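Local atomic coordinates of actin-related protein 8 (Homo sapiens, PDB entry 4FO0), a protein that binds ATP with low basal ATPase activity, cannot polymerise like actin, and is a proposed core component of the INO80 chromatin-remodelling complex involved in transcription and replication. Residues 61-66 and 372-377; 55-60 and 304-309; 288-293 and 355-360. All coordinates share one frame; numbering follows the deposited sequence. Where two conformers were deposited one is given.

Contact 1 (61-66 and 372-377); sequences LLREGL and QKMTTL
The Glu64 carboxylate and the Gln372 amide meet with their planes 90° apart, and the two side chains cross at about a right angle. OE2 of Glu64 lies 3.5 Å from OE1 of Gln372; both are acceptors, so this is proximity without a bond. The amide also rests against Glu64 CB, while on its nitrogen side NE2 of Gln372 stands 3.9 Å from Gly65 CA and bonds to the carbonyl of Val370. Gly65 is the third residue of a type II beta turn from Arg63 to Leu66; at its backbone angles (phi 92°, psi 3°) a CB would crowd the carbonyl O of Glu64. With an alanine at Gln372, the Val370 carbonyl is likely to lose this side-chain donor, and a gap would probably open beside Glu64 CB and Gly65. Beyond the amide, the Arg63 guanidinium is approached obliquely by the methyl of Met374, with CE 3.5 Å from NH2. Bends at chi2 and chi3 of Met374 bring that methyl across. NH1 of Arg63 holds Asp282 on helix 280-293 in a salt bridge and bonds to Ala277 O, while Met374 leads into strand 375-377, which pairs with strand 274-276 at the sheet edge.

Contact 2 (55-60 and 304-309); sequences LYKDSW and TNKMDC
Trp60 offers the benzo end of its indole to the first turn of helix 306-319, giving a Cys sulfur-aromatic contact within the actin fold of Arp8. The approach is oblique: Cys309 CB touches Trp60 CE3 at 3.6 Å and is equally near CZ3, and the sulfur SG of Cys309 lies 5.1 Å from the centroid of the six-membered ring, 39° off its normal. With CG of Trp60 anti to the backbone N (chi1 -178°), the indole reaches away from its own loop toward the helix, where CZ3 also lies 4.1 Å from the carbonyl O of Lys306. At the other end of the ring NE1 gives a hydrogen bond to Asp255, one of the ATP-binding residues, so the indole bridges the nucleotide site and this helix. Three residues before Trp60, Lys57 comes near Lys306 of the helix, NZ of Lys57 being 4.4 Å from NZ of Lys306. The two like charges would probably disfavour each other, but each has an oxygen partner: a weak bond joins Lys57 to the carbonyl of Pro145, and Lys306 bonds to a glycerol, probably from the crystallisation liquor. Asn305 occupies the N-cap of the helix, where its OD1 accepts from Asp308 N at 3.0 Å, in the carbonyl plane and with an N-H...O angle of 169°.

Contact 3 (288-293 and 355-360); sequences YWLMQR and LQAPMA
Leu290 and Ala357 mark the closest backbone approach of two helical segments, with their CA atoms 7.6 Å apart. Residues 288-293 form the last turns of helix 280-293, where Gln292 N bonds to Tyr288 O. Residues 355-360 are less regular. Pro358 has no amide hydrogen to give to the turn before, and the chain kinks there; Met359 N makes only a weak bond to Leu355 O, while Ala360 N reaches back three residues to Ala357 O at 3.0 Å. Across the gap a single methyl does the touching. Leu290 CG lies anti to its carbonyl carbon (chi1 -62°), and its branch CD1 points at the other helix, coming 3.8 Å from Ala357 CB and equally near Ala357 N. Beside it, the same methyl meets Gln356 CB at 3.9 Å, so it rests between two consecutive residues. Both helices belong to the actin fold, and comparison with actin suggests that they lie in what is called subdomain 4; the contact packs one helix on the other there, away from the annotated ATP residues. The small side chain of Ala357 permits the leucine methyl to come close to the backbone. Gln356 uses its CB for this apolar contact, but beyond CG its chain runs out extended (chi2 170°), and its NE2 bonds to Asp83 OD1 on helix 71-88. Met359 packs against Val82 and Ile86 of that same helix, while Pro358 touches Leu322.

How the contacts relate
From the N terminus, the loop after strand 38-47 supplies residues 55-60 to contact 2 and, directly after them, 61-66 to contact 1. Helix 280-293 then brings in 288-293, and 304-309 closes contact 2 at the start of helix 306-319. Contact 3 closes next, at 355-360, followed by contact 1 at 372-377. Contact 3 is therefore nested inside the loop of contact 1, whereas contact 2 crosses both of the others. Contacts 1 and 2 also touch, with Leu61 CG 3.5 Å from Cys309 SG; contact 3 stands apart. Together they tie the 55-66 loop to helix 306-319 and to the residues leading into the edge strand 375-377, and helix 280-293 to helix 353-359.

Contact 1 (61-66 and 372-377)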
# COMPACT_ATOMS: atom_id res chain seq x y z
N LEU A 61 -8.47 -9.00 -2.02
CA LEU A 61 -9.55 -8.04 -1.76
C LEU A 61 -10.56 -8.58 -0.75
O LEU A 61 -11.39 -7.84 -0.25
CB LEU A 61 -10.27 -7.62 -3.04
CG LEU A 61 -9.52 -6.95 -4.18
CD1 LEU A 61 -10.52 -6.25 -5.07
CD2 LEU A 61 -8.44 -5.98 -3.69
N LEU A 62 -10.52 -9.87 -0.45
CA LEU A 62 -11.33 -10.36 0.66
C LEU A 62 -10.48 -10.47 1.92
O LEU A 62 -9.24 -10.46 1.85
CB LEU A 62 -11.99 -11.68 0.33
CG LEU A 62 -13.15 -11.64 -0.65
CD1 LEU A 62 -13.91 -12.94 -0.55
CD2 LEU A 62 -14.06 -10.47 -0.35
N ARG A 63 -11.14 -10.58 3.06
CA ARG A 63 -10.47 -10.61 4.35
C ARG A 63 -11.46 -11.14 5.35
O ARG A 63 -12.66 -11.18 5.07
CB ARG A 63 -9.99 -9.21 4.75
CG ARG A 63 -11.09 -8.14 4.69
CD ARG A 63 -10.56 -6.76 5.05
NE ARG A 63 -9.93 -6.74 6.37
CZ ARG A 63 -9.26 -5.70 6.86
NH1 ARG A 63 -9.13 -4.60 6.14
NH2 ARG A 63 -8.72 -5.76 8.06
N GLU A 64 -10.97 -11.54 6.53
CA GLU A 64 -11.84 -12.01 7.60
C GLU A 64 -12.79 -10.93 8.12
O GLU A 64 -12.42 -9.76 8.21
CB GLU A 64 -11.02 -12.52 8.78
CG GLU A 64 -10.45 -13.90 8.64
CD GLU A 64 -9.47 -14.21 9.77
OE1 GLU A 64 -8.44 -14.88 9.51
OE2 GLU A 64 -9.72 -13.77 10.91
N GLY A 65 -13.99 -11.34 8.49
CA GLY A 65 -14.91 -10.45 9.18
C GLY A 65 -15.86 -9.67 8.30
O GLY A 65 -16.63 -8.86 8.81
N LEU A 66 -15.83 -9.89 6.98
CA LEU A 66 -16.73 -9.17 6.08
C LEU A 66 -18.16 -9.69 6.12
O LEU A 66 -19.08 -9.00 5.68
CB LEU A 66 -16.21 -9.22 4.64
CG LEU A 66 -14.98 -8.38 4.34
CD1 LEU A 66 -14.67 -8.51 2.86
CD2 LEU A 66 -15.19 -6.93 4.74
N GLN A 372 -12.34 -7.73 14.22
CA GLN A 372 -10.90 -7.73 13.98
C GLN A 372 -10.23 -6.56 14.66
O GLN A 372 -10.85 -5.52 14.88
CB GLN A 372 -10.62 -7.66 12.49
CG GLN A 372 -11.62 -8.45 11.69
CD GLN A 372 -11.41 -9.93 11.86
OE1 GLN A 372 -10.28 -10.41 11.73
NE2 GLN A 372 -12.48 -10.66 12.16
N LYS A 373 -8.97 -6.74 14.99
CA LYS A 373 -8.13 -5.64 15.46
C LYS A 373 -7.92 -4.72 14.26
O LYS A 373 -7.41 -5.15 13.23
CB LYS A 373 -6.80 -6.18 16.00
CG LYS A 373 -5.91 -5.13 16.65
CD LYS A 373 -4.56 -5.75 17.03
CE LYS A 373 -3.55 -4.70 17.46
NZ LYS A 373 -4.08 -3.84 18.54
N MET A 374 -8.34 -3.47 14.39
CA MET A 374 -8.34 -2.54 13.27
C MET A 374 -7.32 -1.43 13.45
O MET A 374 -6.84 -0.85 12.48
CB MET A 374 -9.73 -1.94 13.11
CG MET A 374 -10.72 -2.96 12.60
SD MET A 374 -10.34 -3.28 10.87
CE MET A 374 -10.72 -5.03 10.81
N THR A 375 -6.99 -1.16 14.70
CA THR A 375 -6.07 -0.09 15.04
C THR A 375 -4.97 -0.65 15.93
O THR A 375 -5.20 -1.53 16.75
CB THR A 375 -6.79 1.04 15.78
OG1 THR A 375 -8.00 1.37 15.08
CG2 THR A 375 -5.90 2.27 15.86
N THR A 376 -3.76 -0.14 15.75
CA THR A 376 -2.62 -0.62 16.49
C THR A 376 -1.77 0.54 16.94
O THR A 376 -1.51 1.45 16.16
CB THR A 376 -1.74 -1.47 15.60
OG1 THR A 376 -2.54 -2.48 14.97
CG2 THR A 376 -0.66 -2.12 16.42
N LEU A 377 -1.36 0.50 18.20
CA LEU A 377 -0.44 1.50 18.74
C LEU A 377 0.89 0.83 19.01
O LEU A 377 0.99 -0.40 18.93
CB LEU A 377 -1.00 2.05 20.03
CG LEU A 377 -2.37 2.66 19.78
CD1 LEU A 377 -3.04 2.94 21.09
CD2 LEU A 377 -2.19 3.94 18.98

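Contact 2 (55-60 and 304-309)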
# COMPACT_ATOMS: atom_id res chain seq x y z
N LEU A 55 -6.11 -26.39 -4.09
CA LEU A 55 -5.46 -25.15 -4.49
C LEU A 55 -5.57 -24.08 -3.40
O LEU A 55 -6.65 -23.68 -3.00
CB LEU A 55 -6.03 -24.66 -5.82
CG LEU A 55 -5.55 -25.61 -6.92
CD1 LEU A 55 -6.07 -25.25 -8.29
CD2 LEU A 55 -4.03 -25.64 -6.91
N TYR A 56 -4.42 -23.65 -2.88
CA TYR A 56 -4.41 -22.57 -1.91
C TYR A 56 -4.27 -21.22 -2.61
O TYR A 56 -3.33 -20.98 -3.38
CB TYR A 56 -3.29 -22.76 -0.89
CG TYR A 56 -3.32 -21.68 0.16
CD1 TYR A 56 -2.62 -20.49 -0.02
CD2 TYR A 56 -4.09 -21.84 1.30
CE1 TYR A 56 -2.69 -19.48 0.94
CE2 TYR A 56 -4.15 -20.85 2.26
CZ TYR A 56 -3.45 -19.67 2.08
OH TYR A 56 -3.53 -18.68 3.04
N LYS A 57 -5.24 -20.33 -2.38
CA LYS A 57 -5.11 -18.96 -2.87
C LYS A 57 -5.16 -18.03 -1.68
O LYS A 57 -6.06 -18.12 -0.84
CB LYS A 57 -6.22 -18.60 -3.87
CG LYS A 57 -6.41 -19.55 -5.06
CD LYS A 57 -5.11 -19.86 -5.78
CE LYS A 57 -5.34 -20.88 -6.92
NZ LYS A 57 -6.31 -20.36 -7.94
N ASP A 58 -4.18 -17.13 -1.57
CA ASP A 58 -4.23 -16.14 -0.50
C ASP A 58 -5.38 -15.17 -0.74
O ASP A 58 -5.78 -14.91 -1.87
CB ASP A 58 -2.90 -15.37 -0.39
CG ASP A 58 -1.98 -15.94 0.69
OD1 ASP A 58 -2.48 -16.45 1.72
OD2 ASP A 58 -0.74 -15.88 0.50
N SER A 59 -5.91 -14.63 0.34
CA SER A 59 -6.91 -13.58 0.20
C SER A 59 -6.21 -12.30 -0.27
O SER A 59 -5.07 -12.03 0.09
CB SER A 59 -7.58 -13.35 1.55
OG SER A 59 -7.62 -14.56 2.30
N TRP A 60 -6.90 -11.53 -1.10
CA TRP A 60 -6.42 -10.22 -1.49
C TRP A 60 -7.44 -9.11 -1.18
O TRP A 60 -7.30 -8.38 -0.19
CB TRP A 60 -6.06 -10.22 -2.96
CG TRP A 60 -5.52 -8.93 -3.44
CD1 TRP A 60 -5.24 -7.82 -2.68
CD2 TRP A 60 -5.19 -8.59 -4.78
NE1 TRP A 60 -4.76 -6.81 -3.48
CE2 TRP A 60 -4.72 -7.26 -4.78
CE3 TRP A 60 -5.24 -9.28 -6.00
CZ2 TRP A 60 -4.31 -6.61 -5.93
CZ3 TRP A 60 -4.83 -8.64 -7.15
CH2 TRP A 60 -4.37 -7.31 -7.11
N THR A 304 -12.58 -13.38 -5.33
CA THR A 304 -11.58 -14.43 -5.13
C THR A 304 -10.70 -14.63 -6.35
O THR A 304 -9.77 -15.43 -6.34
CB THR A 304 -12.27 -15.78 -4.86
OG1 THR A 304 -13.23 -16.04 -5.90
CG2 THR A 304 -12.98 -15.76 -3.53
N ASN A 305 -11.00 -13.91 -7.42
CA ASN A 305 -10.33 -14.11 -8.69
C ASN A 305 -9.29 -13.00 -8.99
O ASN A 305 -9.61 -11.82 -9.03
CB ASN A 305 -11.40 -14.22 -9.79
CG ASN A 305 -10.80 -14.38 -11.16
OD1 ASN A 305 -10.34 -13.41 -11.80
ND2 ASN A 305 -10.80 -15.62 -11.64
N LYS A 306 -8.04 -13.39 -9.20
CA LYS A 306 -6.95 -12.43 -9.37
C LYS A 306 -7.15 -11.44 -10.50
O LYS A 306 -6.86 -10.25 -10.34
CB LYS A 306 -5.62 -13.16 -9.59
CG LYS A 306 -4.77 -13.30 -8.35
CD LYS A 306 -4.48 -14.76 -8.01
CE LYS A 306 -3.62 -15.43 -9.06
NZ LYS A 306 -4.13 -16.81 -9.34
N MET A 307 -7.64 -11.94 -11.63
CA MET A 307 -7.84 -11.09 -12.81
C MET A 307 -8.90 -10.02 -12.54
O MET A 307 -8.72 -8.86 -12.88
CB MET A 307 -8.20 -11.93 -14.05
CG MET A 307 -7.07 -12.80 -14.61
SD MET A 307 -5.70 -11.80 -15.22
CE MET A 307 -4.53 -11.98 -13.87
N ASP A 308 -10.01 -10.45 -11.93
CA ASP A 308 -11.08 -9.57 -11.52
C ASP A 308 -10.58 -8.52 -10.54
O ASP A 308 -10.90 -7.33 -10.64
CB ASP A 308 -12.20 -10.38 -10.86
CG ASP A 308 -12.93 -11.27 -11.85
OD1 ASP A 308 -12.75 -11.07 -13.07
OD2 ASP A 308 -13.70 -12.15 -11.41
N CYS A 309 -9.78 -8.97 -9.58
CA CYS A 309 -9.21 -8.08 -8.60
C CYS A 309 -8.35 -7.01 -9.21
O CYS A 309 -8.41 -5.85 -8.81
CB CYS A 309 -8.45 -8.86 -7.54
SG CYS A 309 -9.60 -9.66 -6.45

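Contact 3 (288-293 and 355-360)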
# COMPACT_ATOMS: atom_id res chain seq x y z
N TYR A 288 -16.51 -1.84 -5.65
CA TYR A 288 -17.16 -2.95 -6.31
C TYR A 288 -18.58 -3.15 -5.80
O TYR A 288 -19.53 -3.28 -6.57
CB TYR A 288 -16.35 -4.24 -6.11
CG TYR A 288 -17.03 -5.46 -6.68
CD1 TYR A 288 -17.45 -5.50 -8.01
CD2 TYR A 288 -17.26 -6.58 -5.88
CE1 TYR A 288 -18.09 -6.62 -8.53
CE2 TYR A 288 -17.88 -7.70 -6.39
CZ TYR A 288 -18.30 -7.72 -7.71
OH TYR A 288 -18.91 -8.85 -8.20
N TRP A 289 -18.73 -3.18 -4.48
CA TRP A 289 -20.04 -3.42 -3.86
C TRP A 289 -21.03 -2.32 -4.22
O TRP A 289 -22.20 -2.58 -4.53
CB TRP A 289 -19.89 -3.52 -2.34
CG TRP A 289 -21.16 -3.35 -1.53
CD1 TRP A 289 -22.21 -4.22 -1.44
CD2 TRP A 289 -21.47 -2.26 -0.66
NE1 TRP A 289 -23.17 -3.72 -0.59
CE2 TRP A 289 -22.74 -2.52 -0.09
CE3 TRP A 289 -20.81 -1.08 -0.30
CZ2 TRP A 289 -23.35 -1.64 0.81
CZ3 TRP A 289 -21.42 -0.21 0.59
CH2 TRP A 289 -22.68 -0.50 1.14
N LEU A 290 -20.55 -1.08 -4.23
CA LEU A 290 -21.40 0.03 -4.63
C LEU A 290 -21.81 -0.13 -6.10
O LEU A 290 -22.99 0.01 -6.43
CB LEU A 290 -20.70 1.37 -4.39
CG LEU A 290 -20.36 1.66 -2.93
CD1 LEU A 290 -19.42 2.87 -2.77
CD2 LEU A 290 -21.64 1.86 -2.16
N MET A 291 -20.84 -0.43 -6.96
CA MET A 291 -21.13 -0.61 -8.39
C MET A 291 -22.11 -1.75 -8.67
O MET A 291 -22.92 -1.66 -9.58
CB MET A 291 -19.86 -0.85 -9.18
CG MET A 291 -18.97 0.37 -9.30
SD MET A 291 -17.57 0.12 -10.44
CE MET A 291 -16.71 -1.29 -9.76
N GLN A 292 -22.04 -2.83 -7.91
CA GLN A 292 -23.02 -3.88 -8.10
C GLN A 292 -24.43 -3.31 -7.93
O GLN A 292 -25.30 -3.56 -8.76
CB GLN A 292 -22.80 -5.00 -7.12
CG GLN A 292 -21.74 -5.97 -7.54
CD GLN A 292 -21.57 -7.06 -6.51
OE1 GLN A 292 -21.10 -6.82 -5.40
NE2 GLN A 292 -21.99 -8.27 -6.86
N ARG A 293 -24.64 -2.54 -6.87
CA ARG A 293 -25.93 -1.91 -6.65
C ARG A 293 -26.35 -1.02 -7.82
O ARG A 293 -27.54 -0.85 -8.08
CB ARG A 293 -25.94 -1.12 -5.33
CG ARG A 293 -25.79 -2.00 -4.10
CD ARG A 293 -25.03 -1.29 -2.96
NE ARG A 293 -25.89 -0.44 -2.13
CZ ARG A 293 -26.08 0.87 -2.31
NH1 ARG A 293 -26.87 1.54 -1.49
NH2 ARG A 293 -25.47 1.51 -3.31
N LEU A 355 -17.47 8.73 -5.48
CA LEU A 355 -17.02 9.57 -4.37
C LEU A 355 -17.22 8.89 -3.01
O LEU A 355 -16.41 9.02 -2.12
CB LEU A 355 -17.74 10.91 -4.38
CG LEU A 355 -17.51 11.85 -3.19
CD1 LEU A 355 -16.08 12.39 -3.15
CD2 LEU A 355 -18.49 12.98 -3.30
N GLN A 356 -18.31 8.15 -2.87
CA GLN A 356 -18.57 7.41 -1.65
C GLN A 356 -17.42 6.47 -1.27
O GLN A 356 -16.96 6.48 -0.13
CB GLN A 356 -19.86 6.61 -1.79
CG GLN A 356 -21.10 7.47 -1.92
CD GLN A 356 -22.31 6.65 -2.30
OE1 GLN A 356 -22.30 5.96 -3.32
NE2 GLN A 356 -23.34 6.70 -1.48
N ALA A 357 -16.96 5.67 -2.23
CA ALA A 357 -16.00 4.62 -1.94
C ALA A 357 -14.68 5.13 -1.33
O ALA A 357 -14.23 4.62 -0.31
CB ALA A 357 -15.74 3.81 -3.19
N PRO A 358 -14.05 6.13 -1.96
CA PRO A 358 -12.80 6.69 -1.43
C PRO A 358 -13.01 7.30 -0.05
O PRO A 358 -12.11 7.27 0.78
CB PRO A 358 -12.46 7.81 -2.42
CG PRO A 358 -13.22 7.48 -3.65
CD PRO A 358 -14.44 6.71 -3.26
N MET A 359 -14.20 7.85 0.18
CA MET A 359 -14.51 8.45 1.47
C MET A 359 -14.74 7.44 2.58
O MET A 359 -14.86 7.82 3.74
CB MET A 359 -15.72 9.36 1.37
CG MET A 359 -15.45 10.64 0.64
SD MET A 359 -16.84 11.75 0.79
CE MET A 359 -17.20 11.59 2.54
N ALA A 360 -14.81 6.15 2.25
CA ALA A 360 -14.89 5.16 3.31
C ALA A 360 -13.58 5.12 4.09
O ALA A 360 -13.53 4.62 5.21
CB ALA A 360 -15.23 3.81 2.77